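Local coordinates for protein chlamydomonas reinhardtii THB1 (Chlamydomonas reinhardtii, PDB 6CII) that binds one heme group and probably oxygen, as a group I truncated (2-on-2) hemoglobin whose heme pocket also takes cyanide, at residues R78-Q83 against P123-T128. Numbering follows the deposited sequence. Where two conformers were deposited one is given.
Sequences RLIREQ and PLIFGT. With HEM (protoporphyrin IX containing Fe), chain B.
Beside the proximal wall of the heme pocket of this 2-on-2 globin, Ile80 of the proximal helix 72-82, the helix that carries the axial ligand His76, meets Ile125 and Phe126 in the last turn of helix 108-126. One methyl does most of the touching: Ile80 CD1 lies 3.5 Å from Phe126 CD2, coming obliquely at the ring, and the two side chains cross at about a right angle. Ile80 CD1 also rests 3.5 Å from Ile125 O. Ile80 already points toward helix 108-126, and with CG1 anti to the carbonyl carbon (chi1 -64°) the longer branch carries CD1 to the ring. An alanine here would lack CG1 and CD1, which would probably open a gap beside the Phe126 ring and weaken the link between the two helix ends. Ile125 CG2 sits over one face of the Phe126 ring, 3.9 Å above its plane and offset toward the rim. Of the three, Ile125 lines the heme, its CD1 lying 3.4 Å from heme C3B; from the other segment Leu79 CD1 comes to 3.6 Å from heme C1D. Gly127, with positive phi, closes helix 108-126 in a Schellman motif. Met85, in the loop after helix 72-82, touches Ile80, Ile125 and Phe126, while helix 87-103 contributes Phe90 against Ile125 and Phe126 and His87 stacked on the Phe126 ring.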
loop_
_atom_site.group_PDB
_atom_site.type_symbol
_atom_site.label_atom_id
_atom_site.label_comp_id
_atom_site.label_asym_id
_atom_site.label_seq_id
_atom_site.Cartn_x
_atom_site.Cartn_y
_atom_site.Cartn_z
ATOM N N ARG A 78 12.620 11.641 -2.779
ATOM C CA ARG A 78 12.714 12.928 -2.099
ATOM C C ARG A 78 12.340 12.795 -0.633
ATOM O O ARG A 78 12.876 13.520 0.212
ATOM C CB ARG A 78 11.828 13.961 -2.792
ATOM C CG ARG A 78 10.378 13.538 -2.954
ATOM C CD ARG A 78 9.696 14.405 -3.986
ATOM N NE ARG A 78 8.250 14.253 -3.918
ATOM C CZ ARG A 78 7.557 13.347 -4.595
ATOM N NH1 ARG A 78 8.178 12.505 -5.403
ATOM N NH2 ARG A 78 6.239 13.288 -4.469
ATOM N N LEU A 79 11.431 11.879 -0.315
ATOM C CA LEU A 79 11.011 11.714 1.066
ATOM C C LEU A 79 12.142 11.154 1.906
ATOM O O LEU A 79 12.328 11.553 3.066
ATOM C CB LEU A 79 9.820 10.765 1.117
ATOM C CG LEU A 79 8.533 11.282 0.490
ATOM C CD1 LEU A 79 7.569 10.110 0.219
ATOM C CD2 LEU A 79 7.912 12.238 1.466
ATOM N N ILE A 80 12.888 10.211 1.335
ATOM C CA ILE A 80 14.002 9.581 2.040
ATOM C C ILE A 80 15.173 10.552 2.155
ATOM O O ILE A 80 15.806 10.655 3.212
ATOM C CB ILE A 80 14.397 8.294 1.299
ATOM C CG1 ILE A 80 13.254 7.284 1.336
ATOM C CG2 ILE A 80 15.619 7.669 1.921
ATOM C CD1 ILE A 80 13.317 6.298 0.213
ATOM N N ARG A 81 15.464 11.293 1.078
ATOM C CA ARG A 81 16.646 12.150 1.072
ATOM C C ARG A 81 16.452 13.427 1.879
ATOM O O ARG A 81 17.411 13.920 2.501
ATOM C CB ARG A 81 17.036 12.492 -0.368
ATOM C CG ARG A 81 17.555 11.287 -1.149
ATOM C CD ARG A 81 18.312 11.725 -2.388
ATOM N NE ARG A 81 18.960 10.623 -3.095
ATOM C CZ ARG A 81 19.378 10.701 -4.356
ATOM N NH1 ARG A 81 19.196 11.821 -5.043
ATOM N NH2 ARG A 81 19.965 9.663 -4.937
ATOM N N GLU A 82 15.236 13.979 1.899
ATOM C CA GLU A 82 15.008 15.276 2.519
ATOM C C GLU A 82 14.048 15.279 3.697
ATOM O O GLU A 82 14.103 16.223 4.491
ATOM C CB GLU A 82 14.491 16.284 1.478
ATOM C CG GLU A 82 15.477 16.547 0.344
ATOM C CD GLU A 82 16.613 17.458 0.781
ATOM O OE1 GLU A 82 16.357 18.394 1.571
ATOM O OE2 GLU A 82 17.765 17.231 0.358
ATOM N N GLN A 83 13.181 14.277 3.849
ATOM C CA GLN A 83 12.207 14.298 4.935
ATOM C C GLN A 83 12.404 13.204 5.971
ATOM O O GLN A 83 11.523 12.997 6.810
ATOM C CB GLN A 83 10.790 14.213 4.373
ATOM C CG GLN A 83 10.443 15.445 3.607
ATOM C CD GLN A 83 9.231 15.247 2.729
ATOM O OE1 GLN A 83 9.361 15.091 1.525
ATOM N NE2 GLN A 83 8.065 15.221 3.331
ATOM N N PRO A 123 12.806 -2.966 -1.234
ATOM C CA PRO A 123 14.008 -2.561 -1.989
ATOM C C PRO A 123 13.690 -1.588 -3.092
ATOM O O PRO A 123 14.511 -0.714 -3.393
ATOM C CB PRO A 123 14.543 -3.881 -2.569
ATOM C CG PRO A 123 13.793 -4.958 -1.904
ATOM C CD PRO A 123 12.545 -4.413 -1.348
ATOM N N LEU A 124 12.522 -1.733 -3.722
ATOM C CA LEU A 124 12.118 -0.788 -4.755
ATOM C C LEU A 124 11.999 0.605 -4.176
ATOM O O LEU A 124 12.505 1.573 -4.751
ATOM C CB LEU A 124 10.789 -1.216 -5.378
ATOM C CG LEU A 124 10.898 -2.606 -6.031
ATOM C CD1 LEU A 124 9.606 -3.017 -6.725
ATOM C CD2 LEU A 124 12.088 -2.658 -6.996
ATOM N N ILE A 125 11.340 0.720 -3.025
ATOM C CA ILE A 125 11.084 2.039 -2.449
ATOM C C ILE A 125 12.386 2.707 -2.016
ATOM O O ILE A 125 12.588 3.904 -2.257
ATOM C CB ILE A 125 10.088 1.928 -1.281
ATOM C CG1 ILE A 125 8.651 1.795 -1.791
ATOM C CG2 ILE A 125 10.217 3.126 -0.362
ATOM C CD1 ILE A 125 7.729 1.231 -0.755
ATOM N N PHE A 126 13.292 1.963 -1.375
ATOM C CA PHE A 126 14.502 2.560 -0.813
ATOM C C PHE A 126 15.688 2.482 -1.754
ATOM O O PHE A 126 16.805 2.835 -1.354
ATOM C CB PHE A 126 14.858 1.904 0.532
ATOM C CG PHE A 126 13.895 2.257 1.637
ATOM C CD1 PHE A 126 12.852 1.407 1.963
ATOM C CD2 PHE A 126 13.976 3.486 2.277
ATOM C CE1 PHE A 126 11.958 1.742 2.954
ATOM C CE2 PHE A 126 13.077 3.822 3.290
ATOM C CZ PHE A 126 12.063 2.955 3.612
ATOM N N GLY A 127 15.475 2.037 -2.990
ATOM C CA GLY A 127 16.570 1.953 -3.940
ATOM C C GLY A 127 17.712 1.090 -3.464
ATOM O O GLY A 127 18.874 1.372 -3.783
ATOM N N THR A 128 17.413 0.047 -2.702
ATOM C CA THR A 128 18.437 -0.862 -2.212
ATOM C C THR A 128 18.853 -1.862 -3.295
ATOM O O THR A 128 18.479 -1.728 -4.460
ATOM C CB THR A 128 17.952 -1.627 -0.961
ATOM O OG1 THR A 128 17.671 -0.695 0.092
ATOM C CG2 THR A 128 19.006 -2.622 -0.490
HETATM C CHA HEM B . 3.441 8.153 -2.624
HETATM C CHB HEM B . 3.223 3.270 -2.417
HETATM C CHC HEM B . 5.596 3.403 1.906
HETATM C CHD HEM B . 4.881 8.294 2.057
HETATM C C1A HEM B . 3.227 6.826 -2.913
HETATM C C2A HEM B . 2.584 6.352 -4.115
HETATM C C3A HEM B . 2.517 5.023 -4.049
HETATM C C4A HEM B . 3.094 4.579 -2.815
HETATM C CMA HEM B . 1.921 4.034 -5.075
HETATM C CAA HEM B . 2.104 7.293 -5.245
HETATM C CBA HEM B . 3.306 7.548 -6.166
HETATM C CGA HEM B . 2.858 8.283 -7.396
HETATM O O1A HEM B . 2.468 7.598 -8.371
HETATM O O2A HEM B . 2.871 9.540 -7.384
HETATM C C1B HEM B . 3.827 2.925 -1.218
HETATM C C2B HEM B . 3.920 1.580 -0.728
HETATM C C3B HEM B . 4.554 1.587 0.445
HETATM C C4B HEM B . 4.905 2.959 0.774
HETATM C CMB HEM B . 3.369 0.348 -1.477
HETATM C CAB HEM B . 4.834 0.304 1.249
HETATM C CBB HEM B . 5.000 0.308 2.567
HETATM C C1C HEM B . 5.585 4.735 2.287
HETATM C C2C HEM B . 6.144 5.272 3.514
HETATM C C3C HEM B . 5.950 6.606 3.532
HETATM C C4C HEM B . 5.231 6.982 2.338
HETATM C CMC HEM B . 6.872 4.385 4.554
HETATM C CAC HEM B . 6.336 7.654 4.613
HETATM C CBC HEM B . 6.084 7.362 5.880
HETATM C C1D HEM B . 4.384 8.614 0.797
HETATM C C2D HEM B . 4.006 9.948 0.435
HETATM C C3D HEM B . 3.607 9.944 -0.856
HETATM C C4D HEM B . 3.733 8.602 -1.355
HETATM C CMD HEM B . 4.045 11.154 1.402
HETATM C CAD HEM B . 3.109 11.167 -1.647
HETATM C CBD HEM B . 4.308 12.018 -2.069
HETATM C CGD HEM B . 3.818 13.238 -2.820
HETATM O O1D HEM B . 4.244 14.367 -2.470
HETATM O O2D HEM B . 3.010 13.076 -3.772
HETATM N NA HEM B . 3.526 5.705 -2.156
HETATM N NB HEM B . 4.431 3.754 -0.263
HETATM N NC HEM B . 5.064 5.822 1.569
HETATM N ND HEM B . 4.199 7.802 -0.324
HETATM FE FE HEM B . 4.296 5.784 -0.324
#